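PDB 5LBD: copper-transporting ATPase PAA1, chloroplastic from Arabidopsis thaliana, which uses the energy of ATP hydrolysis to carry monovalent copper across the plastid envelope, this piece being its nucleotide-binding domain. Local coordinates for residues 89-92 with 93-96. The protein carries 2 engineered substitutions. Numbering follows the deposited sequence.
Sequences LEWV and KRHG
Trp91 and His95 meet one turn apart on the short helix 89-94, which a Schellman motif closes and which packs on the antiparallel sheet of the nucleotide-binding domain. This is the tight side: His95 turns an edge to the indole face in a tilted edge-to-face stack, the planes 50° apart, with His95 CE1 3.4 Å from Trp91 CZ2. Beside this stack, the carbonyl O of Trp91 takes two bonds from His95, the backbone N at 3.2 Å and ND1 at 2.8 Å, arriving from opposite faces of the carbonyl plane. The ND1 bond lies near the imidazole plane and so fixes the ring's rotation, ND1 carrying the hydrogen of that bond. Chi1 of Trp91 (171°) puts CG opposite the backbone N, and the indole packs on Val76 and Thr85 of strands 74-79 and 82-87, its NE1 bonding to Ala75 O. A leucine in place of Trp91 would probably leave the His95 edge without its aromatic face and Ala75 O without this donor. Arg94 crosses the indole obliquely, Arg94 NH2 3.6 Å from Trp91 CZ3, while the same nitrogen is salt-bridged to Glu70. The solvent side is looser: the extended, exposed Lys93 chain passes Leu89, Lys93 CE 3.9 Å from Leu89 CG. Gly96, the C-prime residue at positive phi (111°), completes the Schellman turn; its N bonds to Lys93 O at 3.0 Å.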
loop_
_atom_site.group_PDB
_atom_site.type_symbol
_atom_site.label_atom_id
_atom_site.label_comp_id
_atom_site.label_asym_id
_atom_site.label_seq_id
_atom_site.Cartn_x
_atom_site.Cartn_y
_atom_site.Cartn_z
ATOM N N LEU A 89 5.795 -8.854 0.879
ATOM C CA LEU A 89 6.522 -8.678 2.128
ATOM C C LEU A 89 8.015 -8.495 1.866
ATOM O O LEU A 89 8.660 -7.640 2.485
ATOM C CB LEU A 89 6.265 -9.871 3.032
ATOM C CG LEU A 89 6.934 -9.832 4.409
ATOM C CD1 LEU A 89 6.473 -8.590 5.173
ATOM C CD2 LEU A 89 6.661 -11.082 5.194
ATOM N N GLU A 90 8.564 -9.254 0.911
ATOM C CA GLU A 90 9.981 -9.116 0.565
ATOM C C GLU A 90 10.281 -7.722 0.060
ATOM O O GLU A 90 11.319 -7.143 0.404
ATOM C CB GLU A 90 10.397 -10.143 -0.497
ATOM C CG GLU A 90 10.050 -11.584 -0.170
ATOM C CD GLU A 90 8.688 -12.005 -0.780
ATOM O OE1 GLU A 90 7.640 -11.818 -0.111
ATOM O OE2 GLU A 90 8.658 -12.498 -1.942
ATOM N N TRP A 91 9.382 -7.166 -0.763
ATOM C CA TRP A 91 9.568 -5.834 -1.334
ATOM C C TRP A 91 9.603 -4.765 -0.257
ATOM O O TRP A 91 10.480 -3.896 -0.245
ATOM C CB TRP A 91 8.433 -5.558 -2.324
ATOM C CG TRP A 91 8.307 -4.209 -2.869
ATOM C CD1 TRP A 91 7.409 -3.252 -2.500
ATOM C CD2 TRP A 91 9.068 -3.658 -3.947
ATOM N NE1 TRP A 91 7.582 -2.134 -3.272
ATOM C CE2 TRP A 91 8.594 -2.362 -4.176
ATOM C CE3 TRP A 91 10.111 -4.141 -4.732
ATOM C CZ2 TRP A 91 9.112 -1.537 -5.175
ATOM C CZ3 TRP A 91 10.638 -3.321 -5.732
ATOM C CH2 TRP A 91 10.152 -2.032 -5.936
ATOM N N VAL A 92 8.666 -4.814 0.678
ATOM C CA VAL A 92 8.620 -3.758 1.669
ATOM C C VAL A 92 9.774 -3.884 2.651
ATOM O O VAL A 92 10.285 -2.874 3.140
ATOM C CB VAL A 92 7.250 -3.756 2.366
ATOM C CG1 VAL A 92 6.123 -3.614 1.320
ATOM C CG2 VAL A 92 7.057 -4.985 3.242
ATOM N N LYS A 93 10.197 -5.110 2.973
ATOM C CA LYS A 93 11.391 -5.287 3.797
ATOM C C LYS A 93 12.651 -4.817 3.080
ATOM O O LYS A 93 13.580 -4.295 3.712
ATOM C CB LYS A 93 11.555 -6.753 4.161
ATOM C CG LYS A 93 10.575 -7.345 5.145
ATOM C CD LYS A 93 10.911 -8.845 5.301
ATOM C CE LYS A 93 10.226 -9.514 6.462
ATOM N NZ LYS A 93 10.740 -10.927 6.602
ATOM N N ARG A 94 12.729 -5.058 1.773
ATOM C CA ARG A 94 13.927 -4.658 1.041
ATOM C C ARG A 94 14.073 -3.149 1.069
ATOM O O ARG A 94 15.188 -2.624 1.098
ATOM C CB ARG A 94 13.872 -5.145 -0.407
ATOM C CG ARG A 94 15.188 -5.239 -1.084
ATOM C CD ARG A 94 14.900 -5.469 -2.564
ATOM N NE ARG A 94 14.657 -4.224 -3.285
ATOM C CZ ARG A 94 14.251 -4.157 -4.551
ATOM N NH1 ARG A 94 13.941 -5.262 -5.228
ATOM N NH2 ARG A 94 14.137 -2.984 -5.144
ATOM N N HIS A 95 12.953 -2.459 1.077
ATOM C CA HIS A 95 12.919 -1.011 1.167
ATOM C C HIS A 95 13.013 -0.489 2.608
ATOM O O HIS A 95 12.819 0.722 2.821
ATOM C CB HIS A 95 11.644 -0.510 0.495
ATOM C CG HIS A 95 11.696 -0.584 -0.996
ATOM N ND1 HIS A 95 11.531 -1.756 -1.706
ATOM C CD2 HIS A 95 11.961 0.373 -1.908
ATOM C CE1 HIS A 95 11.708 -1.514 -2.991
ATOM N NE2 HIS A 95 11.958 -0.226 -3.142
ATOM N N GLY A 96 13.326 -1.336 3.587
ATOM C CA GLY A 96 13.713 -0.845 4.888
ATOM C C GLY A 96 12.720 -1.093 6.009
ATOM O O GLY A 96 13.045 -0.788 7.150
#